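Local coordinates for Ras-related protein Rab-21 (Homo sapiens, PDB 1Z08) that is a Rab-type small GTPase of the Ras family, with the P-loop NTPase fold, modelled with phosphoaminophosphonic acid-guanylate ester and a magnesium ion bound, at residues C115-K120 / E157-D162; L24-N29 / L57-T62. The protein carries 1 engineered substitution. One frame throughout, in Å; residues are numbered along the deposited sequence.

Contact 1 of 2, residues C115-K120 / E157-D162; sequences CIVGNK and EELFLD. With GNP (phosphoaminophosphonic acid-guanylate ester), chain F.
Strand 113-119 packs against helix 156-168, the two backbones coming nearest at Cys-115 and Leu-159, whose CA atoms lie 8.3 Å apart. One methyl carries most of this contact. In Leu-159, chi1 of 163° swings CG toward the strand, and chi2 of 66° then sets CD1 against it, where it meets Val-117 CG2 at 3.8 Å and Cys-115 SG at 4.0 Å. Val-117 and Leu-159 meet tip to tip; the sulfur of Cys-115 comes to the same methyl from two residues earlier on the strand. All three side chains are buried, and Tyr-146 of the neighbouring strand 144-148 touches both Cys-115 and Leu-159. At its C-terminal end the strand delivers Asn-119 and Lys-120, the start of the NKxD guanine-recognition motif of Ras-family proteins, completed here by Asp-122. The extended chain of Lys-120 lies over one face of the guanine, with CG 3.5 Å from GNP C6, and ends in a weak hydrogen bond from NZ to the ribose O4' of GNP at 3.3 Å. Asp-87 and the carbonyl of Cys-16 also hold that ammonium. Asn-119 brings ND2 to 3.2 Å from GNP N7, while its amide group is fixed from both ends, ND2 bonding to Val-17 O and OD1 to Thr-148 OG1.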
loop_
_atom_site.group_PDB
_atom_site.type_symbol
_atom_site.label_atom_id
_atom_site.label_comp_id
_atom_site.label_asym_id
_atom_site.label_seq_id
_atom_site.Cartn_x
_atom_site.Cartn_y
_atom_site.Cartn_z
ATOM N N CYS A 115 1.790 -5.293 -3.026
ATOM C CA CYS A 115 2.800 -4.640 -2.198
ATOM C C CYS A 115 2.478 -4.900 -0.734
ATOM O O CYS A 115 1.345 -4.692 -0.296
ATOM C CB CYS A 115 2.825 -3.128 -2.441
ATOM S SG CYS A 115 3.097 -2.633 -4.145
ATOM N N ILE A 116 3.471 -5.369 0.015
ATOM C CA ILE A 116 3.350 -5.484 1.466
ATOM C C ILE A 116 4.217 -4.382 2.069
ATOM O O ILE A 116 5.429 -4.341 1.857
ATOM C CB ILE A 116 3.724 -6.898 1.980
ATOM C CG1 ILE A 116 2.820 -7.942 1.306
ATOM C CG2 ILE A 116 3.592 -6.971 3.502
ATOM C CD1 ILE A 116 3.144 -9.374 1.636
ATOM N N VAL A 117 3.571 -3.471 2.792
ATOM C CA VAL A 117 4.209 -2.221 3.193
ATOM C C VAL A 117 4.263 -2.055 4.710
ATOM O O VAL A 117 3.230 -1.950 5.376
ATOM C CB VAL A 117 3.524 -0.998 2.528
ATOM C CG1 VAL A 117 4.225 0.302 2.919
ATOM C CG2 VAL A 117 3.515 -1.146 1.005
ATOM N N GLY A 118 5.486 -2.049 5.237
ATOM C CA GLY A 118 5.736 -1.788 6.648
ATOM C C GLY A 118 5.883 -0.300 6.868
ATOM O O GLY A 118 6.940 0.275 6.597
ATOM N N ASN A 119 4.810 0.315 7.350
ATOM C CA ASN A 119 4.765 1.751 7.581
ATOM C C ASN A 119 5.160 2.131 9.005
ATOM O O ASN A 119 5.146 1.291 9.912
ATOM C CB ASN A 119 3.376 2.304 7.232
ATOM C CG ASN A 119 3.323 3.825 7.251
ATOM O OD1 ASN A 119 4.206 4.501 6.718
ATOM N ND2 ASN A 119 2.282 4.370 7.876
ATOM N N LYS A 120 5.513 3.405 9.177
ATOM C CA LYS A 120 5.925 3.988 10.464
ATOM C C LYS A 120 7.365 3.622 10.837
ATOM O O LYS A 120 7.678 3.435 12.015
ATOM C CB LYS A 120 4.955 3.623 11.606
ATOM C CG LYS A 120 3.491 3.951 11.343
ATOM C CD LYS A 120 2.681 3.880 12.625
ATOM C CE LYS A 120 1.194 4.012 12.341
ATOM N NZ LYS A 120 0.385 3.939 13.597
ATOM N N GLU A 157 7.491 7.784 -2.488
ATOM C CA GLU A 157 7.763 8.026 -3.901
ATOM C C GLU A 157 8.227 6.736 -4.563
ATOM O O GLU A 157 7.746 6.371 -5.635
ATOM C CB GLU A 157 8.829 9.114 -4.068
ATOM C CG GLU A 157 8.409 10.498 -3.581
ATOM C CD GLU A 157 7.254 11.093 -4.375
ATOM O OE1 GLU A 157 7.201 10.901 -5.611
ATOM O OE2 GLU A 157 6.399 11.759 -3.758
ATOM N N GLU A 158 9.149 6.052 -3.889
ATOM C CA GLU A 158 9.727 4.793 -4.345
ATOM C C GLU A 158 8.681 3.679 -4.463
ATOM O O GLU A 158 8.692 2.915 -5.432
ATOM C CB GLU A 158 10.859 4.369 -3.400
ATOM C CG GLU A 158 12.067 5.326 -3.363
ATOM C CD GLU A 158 11.960 6.453 -2.327
ATOM O OE1 GLU A 158 10.842 6.919 -2.014
ATOM O OE2 GLU A 158 13.022 6.883 -1.827
ATOM N N LEU A 159 7.780 3.598 -3.482
ATOM C CA LEU A 159 6.700 2.602 -3.478
ATOM C C LEU A 159 5.795 2.725 -4.705
ATOM O O LEU A 159 5.580 1.747 -5.427
ATOM C CB LEU A 159 5.860 2.705 -2.193
ATOM C CG LEU A 159 4.474 2.038 -2.148
ATOM C CD1 LEU A 159 4.552 0.518 -2.233
ATOM C CD2 LEU A 159 3.706 2.472 -0.905
ATOM N N PHE A 160 5.262 3.923 -4.930
ATOM C CA PHE A 160 4.333 4.140 -6.037
ATOM C C PHE A 160 5.020 4.045 -7.395
ATOM O O PHE A 160 4.437 3.523 -8.345
ATOM C CB PHE A 160 3.582 5.462 -5.876
ATOM C CG PHE A 160 2.475 5.407 -4.857
ATOM C CD1 PHE A 160 1.234 4.863 -5.187
ATOM C CD2 PHE A 160 2.674 5.889 -3.567
ATOM C CE1 PHE A 160 0.209 4.805 -4.248
ATOM C CE2 PHE A 160 1.652 5.838 -2.620
ATOM C CZ PHE A 160 0.417 5.296 -2.960
ATOM N N LEU A 161 6.254 4.538 -7.476
ATOM C CA LEU A 161 7.041 4.435 -8.708
ATOM C C LEU A 161 7.302 2.976 -9.073
ATOM O O LEU A 161 7.112 2.578 -10.223
ATOM C CB LEU A 161 8.366 5.207 -8.593
ATOM C CG LEU A 161 9.355 5.120 -9.769
ATOM C CD1 LEU A 161 8.790 5.771 -11.025
ATOM C CD2 LEU A 161 10.700 5.744 -9.409
ATOM N N ASP A 162 7.723 2.182 -8.089
ATOM C CA ASP A 162 8.010 0.769 -8.311
ATOM C C ASP A 162 6.749 -0.017 -8.664
ATOM O O ASP A 162 6.778 -0.868 -9.551
ATOM C CB ASP A 162 8.705 0.142 -7.098
ATOM C CG ASP A 162 9.406 -1.162 -7.440
ATOM O OD1 ASP A 162 9.080 -2.198 -6.822
ATOM O OD2 ASP A 162 10.277 -1.151 -8.337
HETATM P PG GNP F . -8.447 4.218 9.005
HETATM O O1G GNP F . -9.262 4.104 10.272
HETATM O O2G GNP F . -8.793 5.398 8.134
HETATM O O3G GNP F . -8.600 2.871 8.356
HETATM N N3B GNP F . -6.899 4.387 9.407
HETATM P PB GNP F . -5.655 4.704 8.454
HETATM O O1B GNP F . -4.973 3.460 8.040
HETATM O O2B GNP F . -6.102 5.600 7.361
HETATM O O3A GNP F . -4.602 5.448 9.294
HETATM P PA GNP F . -4.291 6.956 9.350
HETATM O O1A GNP F . -3.567 7.363 8.128
HETATM O O2A GNP F . -5.477 7.766 9.724
HETATM O "O5'" GNP F . -3.250 7.084 10.523
HETATM C "C5'" GNP F . -3.527 6.498 11.794
HETATM C "C4'" GNP F . -2.537 7.012 12.825
HETATM O "O4'" GNP F . -1.195 6.583 12.476
HETATM C "C3'" GNP F . -2.474 8.529 12.964
HETATM O "O3'" GNP F . -2.274 8.836 14.330
HETATM C "C2'" GNP F . -1.277 8.892 12.086
HETATM O "O2'" GNP F . -0.657 10.119 12.419
HETATM C "C1'" GNP F . -0.350 7.713 12.369
HETATM N N9 GNP F . 0.640 7.486 11.322
HETATM C C8 GNP F . 0.411 7.240 9.986
HETATM N N7 GNP F . 1.503 7.085 9.291
HETATM C C5 GNP F . 2.525 7.236 10.225
HETATM C C6 GNP F . 3.936 7.174 10.072
HETATM O O6 GNP F . 4.586 6.961 9.041
HETATM N N1 GNP F . 4.615 7.377 11.279
HETATM C C2 GNP F . 3.999 7.621 12.486
HETATM N N2 GNP F . 4.802 7.796 13.544
HETATM N N3 GNP F . 2.683 7.679 12.643
HETATM C C4 GNP F . 2.007 7.484 11.478
#

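Contact 2 of 2, residues L24-N29 / L57-T62; sequences LRYCEN and LAIWDT
Apolar packing joins the last turn of helix 19-28 to strand 54-61, with Tyr-26 and Cys-27 on the helix converging on Ile-59. The helix stands well off the strand: Cys-27 CA and Ile-59 CA, the nearest pair, are 9.6 Å apart, so Tyr-26 and Ile-59 do most of the bridging. Ile-59 runs on extended past CG1 (chi2 170°), which carries CD1 out to the edge of the Tyr-26 ring, close to the ring plane, 4.0 Å from Tyr-26 CD2; the two side chains cross at about a right angle. Cys-27 SG is a looser neighbour, 4.4 Å from the same Ile-59 CD1. Phe-160 stacks with the Tyr-26 ring, and Lys-46 makes a cation-pi contact with it. Where the helix ends, Asn-29 takes a positive phi and its OD1 receives Arg-25 NH1 at 3.1 Å, the donor standing 52° above the carbonyl plane. Beyond Ile-59 the strand leads to Asp-61, whose OD1 takes a weak hydrogen bond from Thr-62 N while OD2 pairs with the hydroxyl of Thr-20, a residue of the magnesium site. Asp-61 and Thr-62 open the DxxG motif of the Ras family, set here against the start of the same helix that follows the P-loop.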
loop_
_atom_site.group_PDB
_atom_site.type_symbol
_atom_site.label_atom_id
_atom_site.label_comp_id
_atom_site.label_asym_id
_atom_site.label_seq_id
_atom_site.Cartn_x
_atom_site.Cartn_y
_atom_site.Cartn_z
ATOM N N LEU A 24 -2.289 10.826 1.479
ATOM C CA LEU A 24 -2.234 12.270 1.713
ATOM C C LEU A 24 -0.825 12.828 1.511
ATOM O O LEU A 24 -0.654 13.860 0.858
ATOM C CB LEU A 24 -2.777 12.632 3.101
ATOM C CG LEU A 24 -2.768 14.107 3.531
ATOM C CD1 LEU A 24 -3.699 14.965 2.675
ATOM C CD2 LEU A 24 -3.132 14.230 5.005
ATOM N N ARG A 25 0.179 12.143 2.059
ATOM C CA ARG A 25 1.569 12.555 1.876
ATOM C C ARG A 25 1.966 12.527 0.398
ATOM O O ARG A 25 2.595 13.460 -0.092
ATOM C CB ARG A 25 2.524 11.688 2.709
ATOM C CG ARG A 25 4.011 11.990 2.499
ATOM C CD ARG A 25 4.388 13.390 2.978
ATOM N NE ARG A 25 4.639 13.433 4.417
ATOM C CZ ARG A 25 4.833 14.551 5.112
ATOM N NH1 ARG A 25 4.802 15.736 4.507
ATOM N NH2 ARG A 25 5.059 14.487 6.417
ATOM N N TYR A 26 1.584 11.461 -0.303
ATOM C CA TYR A 26 1.928 11.301 -1.720
ATOM C C TYR A 26 1.228 12.328 -2.623
ATOM O O TYR A 26 1.835 12.851 -3.562
ATOM C CB TYR A 26 1.610 9.876 -2.184
ATOM C CG TYR A 26 2.135 9.515 -3.563
ATOM C CD1 TYR A 26 3.483 9.671 -3.889
ATOM C CD2 TYR A 26 1.281 8.991 -4.535
ATOM C CE1 TYR A 26 3.964 9.332 -5.155
ATOM C CE2 TYR A 26 1.752 8.645 -5.797
ATOM C CZ TYR A 26 3.091 8.819 -6.103
ATOM O OH TYR A 26 3.553 8.473 -7.356
ATOM N N CYS A 27 -0.036 12.621 -2.326
ATOM C CA CYS A 27 -0.861 13.472 -3.187
ATOM C C CYS A 27 -0.807 14.963 -2.846
ATOM O O CYS A 27 -0.869 15.805 -3.746
ATOM C CB CYS A 27 -2.317 12.998 -3.177
ATOM S SG CYS A 27 -2.589 11.391 -3.942
ATOM N N GLU A 28 -0.703 15.287 -1.559
ATOM C CA GLU A 28 -0.770 16.682 -1.108
ATOM C C GLU A 28 0.444 17.134 -0.294
ATOM O O GLU A 28 0.528 18.301 0.106
ATOM C CB GLU A 28 -2.052 16.924 -0.299
ATOM C CG GLU A 28 -3.358 16.675 -1.058
ATOM C CD GLU A 28 -3.594 17.646 -2.209
ATOM O OE1 GLU A 28 -3.095 18.793 -2.157
ATOM O OE2 GLU A 28 -4.298 17.260 -3.166
ATOM N N ASN A 29 1.380 16.215 -0.059
ATOM C CA ASN A 29 2.543 16.454 0.806
ATOM C C ASN A 29 2.163 17.042 2.173
ATOM O O ASN A 29 2.754 18.019 2.641
ATOM C CB ASN A 29 3.606 17.304 0.089
ATOM C CG ASN A 29 4.921 17.363 0.849
ATOM O OD1 ASN A 29 5.328 16.395 1.497
ATOM N ND2 ASN A 29 5.595 18.508 0.774
ATOM N N LEU A 57 -2.944 7.172 -12.111
ATOM C CA LEU A 57 -3.291 6.289 -11.002
ATOM C C LEU A 57 -4.608 6.676 -10.350
ATOM O O LEU A 57 -4.820 7.837 -10.006
ATOM C CB LEU A 57 -2.178 6.290 -9.947
ATOM C CG LEU A 57 -1.351 5.028 -9.688
ATOM C CD1 LEU A 57 -0.936 4.315 -10.971
ATOM C CD2 LEU A 57 -0.139 5.385 -8.835
ATOM N N ALA A 58 -5.490 5.694 -10.205
ATOM C CA ALA A 58 -6.683 5.828 -9.383
ATOM C C ALA A 58 -6.368 5.163 -8.053
ATOM O O ALA A 58 -6.374 3.933 -7.947
ATOM C CB ALA A 58 -7.878 5.167 -10.052
ATOM N N ILE A 59 -6.069 5.984 -7.051
ATOM C CA ILE A 59 -5.623 5.491 -5.753
ATOM C C ILE A 59 -6.802 5.439 -4.789
ATOM O O ILE A 59 -7.300 6.478 -4.344
ATOM C CB ILE A 59 -4.478 6.362 -5.166
ATOM C CG1 ILE A 59 -3.282 6.404 -6.131
ATOM C CG2 ILE A 59 -4.058 5.843 -3.783
ATOM C CD1 ILE A 59 -2.212 7.419 -5.758
ATOM N N TRP A 60 -7.231 4.220 -4.475
ATOM C CA TRP A 60 -8.372 3.985 -3.598
ATOM C C TRP A 60 -7.957 3.824 -2.143
ATOM O O TRP A 60 -7.055 3.043 -1.834
ATOM C CB TRP A 60 -9.140 2.741 -4.043
ATOM C CG TRP A 60 -10.030 2.980 -5.209
ATOM C CD1 TRP A 60 -9.663 3.025 -6.523
ATOM C CD2 TRP A 60 -11.442 3.210 -5.175
ATOM N NE1 TRP A 60 -10.762 3.275 -7.311
ATOM C CE2 TRP A 60 -11.868 3.390 -6.510
ATOM C CE3 TRP A 60 -12.389 3.291 -4.145
ATOM C CZ2 TRP A 60 -13.205 3.640 -6.844
ATOM C CZ3 TRP A 60 -13.720 3.537 -4.476
ATOM C CH2 TRP A 60 -14.114 3.712 -5.817
ATOM N N ASP A 61 -8.627 4.577 -1.272
ATOM C CA ASP A 61 -8.479 4.476 0.179
ATOM C C ASP A 61 -9.701 3.738 0.730
ATOM O O ASP A 61 -10.789 3.836 0.159
ATOM C CB ASP A 61 -8.390 5.876 0.790
ATOM C CG ASP A 61 -7.767 5.887 2.183
ATOM O OD1 ASP A 61 -7.410 4.815 2.719
ATOM O OD2 ASP A 61 -7.632 6.995 2.740
ATOM N N THR A 62 -9.521 3.006 1.828
ATOM C CA THR A 62 -10.601 2.209 2.428
ATOM C C THR A 62 -10.753 2.455 3.928
ATOM O O THR A 62 -9.834 2.947 4.582
ATOM C CB THR A 62 -10.387 0.683 2.222
ATOM O OG1 THR A 62 -9.066 0.314 2.646
ATOM C CG2 THR A 62 -10.588 0.283 0.769
#

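Both contacts are buried helix-to-strand packing against the same mixed sheet, but at different places across it: contact 1 lies on strand 113-119, nearer the middle of the molecule, with all three touching residues buried, while contact 2 lies on strand 54-61, farther out, with two of three buried. Phe-160 of 157-162 joins them, its CE1 3.9 Å from Ile-59 CD1. Between the protein segments, each contact includes a cysteine sulfur; the difference is leucine and valine methyls in contact 1 against an isoleucine methyl at a tyrosine ring edge in contact 2. The two strands end in different parts of the nucleotide site, 115-120 at the guanine and ribose, 57-62 on the magnesium side.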